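Protein RIF2 (Saccharomyces cerevisiae, PDB 4BJ1) binds the C terminus of RAP1 and also RIF1, and takes part in telomere length regulation and transcriptional silencing. Local coordinates at residues K46-F51 with K212-E217; E170-L175 with T203-K208. One frame throughout, in Å; residues are numbered along the deposited sequence.

Contact 1: K46-F51 with K212-E217; sequences KNCIVF and KYTVFE
F51 and Y213 meet on one face of the parallel sheet of the AAA+ (ASCE) fold, where strand 48-53 pairs with the outermost strand 213-217. Three backbone bonds hold the pair: T214 N to I49 O (2.9 Å), F51 N to T214 O (3.1 Å) and F216 N to F51 O (2.7 Å), so T214 donates and accepts toward different residues, as parallel strands require. The tight part is the F51 side. Its ring sends the CD2-CE2 edge toward the face of Y213 in an offset edge-to-face pair, centroids 5.2 Å apart and planes at 74°. With chi1 at 71°, Y213 CG lies between its own N and carbonyl carbon, so the ring leans away from I49 and presents its face beside the F51 edge. Helix 199-208 covers this face through L201, S202 and K206. On the other face V50 and T214 lie side by side, joined by their CG2 methyls, under F37 of helix 32-42. The open side is at V215 and K212, both exposed; from there the V215 CG2 methyl covers F51 CB, while K212 directs its side chain off the strand pair. Beside K212, C48 SG rests 3.2 Å from K212 O and 3.6 Å from T214 CG2.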
loop_
_atom_site.group_PDB
_atom_site.type_symbol
_atom_site.label_atom_id
_atom_site.label_comp_id
_atom_site.label_asym_id
_atom_site.label_seq_id
_atom_site.Cartn_x
_atom_site.Cartn_y
_atom_site.Cartn_z
ATOM N N LYS A 46 -9.827 -27.857 -4.780
ATOM C CA LYS A 46 -9.397 -28.673 -5.918
ATOM C C LYS A 46 -7.887 -28.511 -6.157
ATOM O O LYS A 46 -7.390 -27.385 -6.161
ATOM C CB LYS A 46 -10.195 -28.291 -7.176
ATOM N N ASN A 47 -7.153 -29.637 -6.329
ATOM C CA ASN A 47 -5.709 -29.597 -6.603
ATOM C C ASN A 47 -5.502 -29.114 -8.027
ATOM O O ASN A 47 -6.115 -29.664 -8.942
ATOM C CB ASN A 47 -5.038 -30.989 -6.530
ATOM C CG ASN A 47 -5.440 -31.922 -5.429
ATOM O OD1 ASN A 47 -4.931 -31.847 -4.317
ATOM N ND2 ASN A 47 -6.210 -32.942 -5.774
ATOM N N CYS A 48 -4.640 -28.119 -8.239
ATOM C CA CYS A 48 -4.302 -27.729 -9.609
ATOM C C CYS A 48 -2.885 -27.201 -9.726
ATOM O O CYS A 48 -2.296 -26.709 -8.765
ATOM C CB CYS A 48 -5.316 -26.799 -10.281
ATOM S SG CYS A 48 -5.300 -26.878 -12.107
ATOM N N ILE A 49 -2.339 -27.396 -10.917
ATOM C CA ILE A 49 -1.024 -26.977 -11.319
ATOM C C ILE A 49 -1.240 -25.817 -12.282
ATOM O O ILE A 49 -1.980 -25.965 -13.259
ATOM C CB ILE A 49 -0.289 -28.177 -11.954
ATOM C CG1 ILE A 49 -0.141 -29.314 -10.925
ATOM C CG2 ILE A 49 1.067 -27.744 -12.524
ATOM C CD1 ILE A 49 -0.191 -30.642 -11.481
ATOM N N VAL A 50 -0.646 -24.646 -11.964
ATOM C CA VAL A 50 -0.752 -23.430 -12.773
ATOM C C VAL A 50 0.617 -23.025 -13.298
ATOM O O VAL A 50 1.562 -22.914 -12.520
ATOM C CB VAL A 50 -1.421 -22.246 -12.019
ATOM C CG1 VAL A 50 -1.492 -21.000 -12.897
ATOM C CG2 VAL A 50 -2.808 -22.613 -11.510
ATOM N N PHE A 51 0.710 -22.770 -14.610
ATOM C CA PHE A 51 1.912 -22.264 -15.263
ATOM C C PHE A 51 1.676 -20.809 -15.638
ATOM O O PHE A 51 0.615 -20.457 -16.154
ATOM C CB PHE A 51 2.244 -23.060 -16.530
ATOM C CG PHE A 51 2.818 -24.440 -16.313
ATOM C CD1 PHE A 51 4.192 -24.629 -16.197
ATOM C CD2 PHE A 51 1.988 -25.557 -16.276
ATOM C CE1 PHE A 51 4.722 -25.906 -16.008
ATOM C CE2 PHE A 51 2.521 -26.835 -16.089
ATOM C CZ PHE A 51 3.884 -26.999 -15.956
ATOM N N LYS A 212 -5.119 -32.184 -13.863
ATOM C CA LYS A 212 -4.863 -31.522 -15.143
ATOM C C LYS A 212 -4.330 -30.132 -14.866
ATOM O O LYS A 212 -4.846 -29.447 -13.981
ATOM C CB LYS A 212 -6.131 -31.452 -16.018
ATOM C CG LYS A 212 -6.278 -32.599 -17.022
ATOM C CD LYS A 212 -7.131 -33.772 -16.505
ATOM C CE LYS A 212 -8.615 -33.620 -16.773
ATOM N NZ LYS A 212 -9.270 -32.669 -15.832
ATOM N N TYR A 213 -3.283 -29.728 -15.600
ATOM C CA TYR A 213 -2.658 -28.425 -15.423
ATOM C C TYR A 213 -3.264 -27.352 -16.307
ATOM O O TYR A 213 -3.658 -27.625 -17.442
ATOM C CB TYR A 213 -1.123 -28.501 -15.589
ATOM C CG TYR A 213 -0.627 -28.737 -17.001
ATOM C CD1 TYR A 213 -0.409 -30.026 -17.478
ATOM C CD2 TYR A 213 -0.322 -27.670 -17.840
ATOM C CE1 TYR A 213 0.068 -30.248 -18.772
ATOM C CE2 TYR A 213 0.158 -27.877 -19.133
ATOM C CZ TYR A 213 0.351 -29.168 -19.597
ATOM O OH TYR A 213 0.823 -29.366 -20.873
ATOM N N THR A 214 -3.321 -26.133 -15.781
ATOM C CA THR A 214 -3.800 -24.952 -16.495
ATOM C C THR A 214 -2.590 -24.027 -16.779
ATOM O O THR A 214 -1.540 -24.168 -16.139
ATOM C CB THR A 214 -5.024 -24.296 -15.783
ATOM O OG1 THR A 214 -5.383 -23.076 -16.431
ATOM C CG2 THR A 214 -4.800 -24.032 -14.307
ATOM N N VAL A 215 -2.720 -23.147 -17.796
ATOM C CA VAL A 215 -1.680 -22.200 -18.223
ATOM C C VAL A 215 -2.244 -20.767 -18.318
ATOM O O VAL A 215 -3.350 -20.553 -18.826
ATOM C CB VAL A 215 -0.945 -22.656 -19.529
ATOM C CG1 VAL A 215 -0.062 -21.554 -20.115
ATOM C CG2 VAL A 215 -0.122 -23.921 -19.299
ATOM N N PHE A 216 -1.477 -19.797 -17.793
ATOM C CA PHE A 216 -1.805 -18.385 -17.876
ATOM C C PHE A 216 -0.741 -17.622 -18.659
ATOM O O PHE A 216 0.406 -17.499 -18.214
ATOM C CB PHE A 216 -2.107 -17.742 -16.519
ATOM C CG PHE A 216 -2.851 -16.444 -16.718
ATOM C CD1 PHE A 216 -4.229 -16.433 -16.894
ATOM C CD2 PHE A 216 -2.165 -15.233 -16.794
ATOM C CE1 PHE A 216 -4.910 -15.237 -17.127
ATOM C CE2 PHE A 216 -2.849 -14.034 -17.018
ATOM C CZ PHE A 216 -4.213 -14.046 -17.193
ATOM N N GLU A 217 -1.137 -17.143 -19.853
ATOM C CA GLU A 217 -0.287 -16.406 -20.784
ATOM C C GLU A 217 -0.281 -14.920 -20.440
ATOM O O GLU A 217 -1.276 -14.215 -20.634
ATOM C CB GLU A 217 -0.740 -16.652 -22.238
ATOM C CG GLU A 217 0.327 -16.383 -23.293
ATOM C CD GLU A 217 1.472 -17.377 -23.378
ATOM O OE1 GLU A 217 1.213 -18.604 -23.372
ATOM O OE2 GLU A 217 2.633 -16.919 -23.489
#

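Contact 2: E170-L175 with T203-K208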
loop_
_atom_site.group_PDB
_atom_site.type_symbol
_atom_site.label_atom_id
_atom_site.label_comp_id
_atom_site.label_asym_id
_atom_site.label_seq_id
_atom_site.Cartn_x
_atom_site.Cartn_y
_atom_site.Cartn_z
ATOM N N GLU A 170 10.583 -37.353 -6.853
ATOM C CA GLU A 170 10.304 -37.289 -5.418
ATOM C C GLU A 170 9.135 -36.291 -5.150
ATOM O O GLU A 170 8.270 -36.575 -4.312
ATOM C CB GLU A 170 11.591 -36.847 -4.695
ATOM C CG GLU A 170 11.650 -37.157 -3.207
ATOM C CD GLU A 170 12.996 -36.931 -2.534
ATOM O OE1 GLU A 170 14.031 -36.868 -3.241
ATOM O OE2 GLU A 170 13.013 -36.789 -1.290
ATOM N N PHE A 171 9.106 -35.153 -5.900
ATOM C CA PHE A 171 8.082 -34.114 -5.841
ATOM C C PHE A 171 6.752 -34.610 -6.374
ATOM O O PHE A 171 5.742 -34.448 -5.689
ATOM C CB PHE A 171 8.543 -32.818 -6.564
ATOM C CG PHE A 171 7.566 -31.656 -6.618
ATOM C CD1 PHE A 171 6.776 -31.332 -5.519
ATOM C CD2 PHE A 171 7.482 -30.852 -7.746
ATOM C CE1 PHE A 171 5.889 -30.252 -5.568
ATOM C CE2 PHE A 171 6.589 -29.776 -7.795
ATOM C CZ PHE A 171 5.810 -29.474 -6.700
ATOM N N ILE A 172 6.750 -35.223 -7.582
ATOM C CA ILE A 172 5.543 -35.778 -8.217
ATOM C C ILE A 172 4.982 -36.961 -7.385
ATOM O O ILE A 172 3.778 -37.252 -7.449
ATOM C CB ILE A 172 5.766 -36.116 -9.716
ATOM C CG1 ILE A 172 6.285 -34.892 -10.500
ATOM C CG2 ILE A 172 4.489 -36.666 -10.367
ATOM C CD1 ILE A 172 6.951 -35.264 -11.838
ATOM N N ASN A 173 5.849 -37.590 -6.561
ATOM C CA ASN A 173 5.475 -38.650 -5.629
ATOM C C ASN A 173 4.671 -38.075 -4.434
ATOM O O ASN A 173 3.619 -38.615 -4.066
ATOM C CB ASN A 173 6.718 -39.420 -5.173
ATOM C CG ASN A 173 7.341 -40.323 -6.229
ATOM O OD1 ASN A 173 6.851 -40.471 -7.364
ATOM N ND2 ASN A 173 8.483 -40.896 -5.889
ATOM N N VAL A 174 5.142 -36.943 -3.875
ATOM C CA VAL A 174 4.452 -36.230 -2.798
ATOM C C VAL A 174 3.112 -35.745 -3.365
ATOM O O VAL A 174 2.061 -35.972 -2.751
ATOM C CB VAL A 174 5.293 -35.082 -2.185
ATOM C CG1 VAL A 174 4.483 -34.273 -1.178
ATOM C CG2 VAL A 174 6.547 -35.620 -1.518
ATOM N N LEU A 175 3.138 -35.169 -4.574
ATOM C CA LEU A 175 1.911 -34.680 -5.184
ATOM C C LEU A 175 0.872 -35.785 -5.394
ATOM O O LEU A 175 -0.289 -35.557 -5.063
ATOM C CB LEU A 175 2.162 -33.882 -6.476
ATOM C CG LEU A 175 2.922 -32.571 -6.365
ATOM C CD1 LEU A 175 3.102 -31.975 -7.709
ATOM C CD2 LEU A 175 2.222 -31.588 -5.478
ATOM N N THR A 203 5.602 -32.031 -19.023
ATOM C CA THR A 203 5.403 -33.386 -19.528
ATOM C C THR A 203 5.480 -34.428 -18.410
ATOM O O THR A 203 4.764 -35.423 -18.483
ATOM C CB THR A 203 6.348 -33.673 -20.696
ATOM O OG1 THR A 203 7.619 -33.075 -20.429
ATOM C CG2 THR A 203 5.804 -33.149 -22.019
ATOM N N SER A 204 6.325 -34.201 -17.379
ATOM C CA SER A 204 6.455 -35.124 -16.244
ATOM C C SER A 204 5.239 -35.019 -15.307
ATOM O O SER A 204 4.753 -36.034 -14.806
ATOM C CB SER A 204 7.750 -34.861 -15.480
ATOM O OG SER A 204 8.216 -36.039 -14.841
ATOM N N LEU A 205 4.745 -33.782 -15.092
ATOM C CA LEU A 205 3.581 -33.471 -14.260
ATOM C C LEU A 205 2.311 -33.996 -14.930
ATOM O O LEU A 205 1.443 -34.531 -14.242
ATOM C CB LEU A 205 3.473 -31.942 -14.007
ATOM C CG LEU A 205 4.172 -31.286 -12.762
ATOM C CD1 LEU A 205 3.554 -31.709 -11.461
ATOM C CD2 LEU A 205 5.681 -31.504 -12.725
ATOM N N LYS A 206 2.217 -33.881 -16.268
ATOM C CA LYS A 206 1.063 -34.371 -17.021
ATOM C C LYS A 206 0.991 -35.913 -17.038
ATOM O O LYS A 206 -0.072 -36.477 -16.752
ATOM C CB LYS A 206 1.047 -33.798 -18.450
ATOM N N LYS A 207 2.133 -36.578 -17.330
ATOM C CA LYS A 207 2.254 -38.037 -17.442
ATOM C C LYS A 207 2.059 -38.817 -16.146
ATOM O O LYS A 207 1.425 -39.877 -16.172
ATOM C CB LYS A 207 3.599 -38.430 -18.077
ATOM N N LYS A 208 2.618 -38.319 -15.028
ATOM C CA LYS A 208 2.576 -39.013 -13.733
ATOM C C LYS A 208 1.381 -38.648 -12.790
ATOM O O LYS A 208 1.128 -39.388 -11.834
ATOM C CB LYS A 208 3.915 -38.813 -12.993
ATOM C CG LYS A 208 5.085 -39.674 -13.492
ATOM C CD LYS A 208 6.400 -39.435 -12.705
ATOM C CE LYS A 208 6.418 -39.966 -11.278
ATOM N NZ LYS A 208 6.430 -41.454 -11.216
#
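I172 of helix 165-180 projects toward helix 199-208 and meets the adjacent S204 and L205 and, one turn on, K208. Its branches divide the work. CD1 reaches S204, 3.3 Å from OG, and also lies 4.1 Å from L205 CD2; CG2 diverges from it and packs on K208 CB at 3.4 Å. With CG1 anti to the carbonyl carbon (chi1 -55°) and the ethyl arm extended, CD1 is carried out to S204, and the CG2 methyl is left for the lysine, whose chain crosses I172 at about a right angle. One turn further along, L175 CD1 touches L205 CD1 at 3.8 Å, so L205 offers one methyl to L175 and the other to I172.

At the exposed side K208 bends at chi3 and chi4, which folds its CE back beside I172 CG2 and brings CE and NZ to within 4.0 Å of N173 OD1, too far to count as a hydrogen bond.

Outside this shell, L209 in the turn after helix 199-208 touches both I172 and L175, and L168, a turn earlier on helix 165-180, packs on S204. L175 also rests on F186 and V188 of strand 184-192, and its CD1 sits over one face of the F171 ring; that ring in turn meets F149 edge-to-face. The helices thus lie against one another on the sheet of the P-loop NTPase-like ASCE domain, their short axes 10.6 Å apart and inclined at 40°.

No hydrogen bond or salt bridge crosses between 170-175 and 203-208, and even the S204 hydroxyl meets a methyl there. Cohesion across the two segments therefore rests on apolar side-chain atoms, so shape fit and not directed bonds sets how they sit together.

From the N terminus the chain runs through helices 10-26 and 32-42 before strand 48-53, the first half of contact 1, passes through strands 78-83 and 145-153, and enters helix 165-180, the first half of contact 2. Strand 184-192 then leads to helix 199-208, where contact 2 closes a short loop. Strand 213-217 follows directly and closes the much longer loop of contact 1, which therefore encloses contact 2 without crossing it. Contact 1 ties the edge strand to strand 48-53; contact 2 ties two helices lying over the sheet. Their centres are about 14 Å apart, and they touch where I49 CD1 packs 3.9 Å from L205 CD1 and Y213 CE1 3.7 Å from K206 CB.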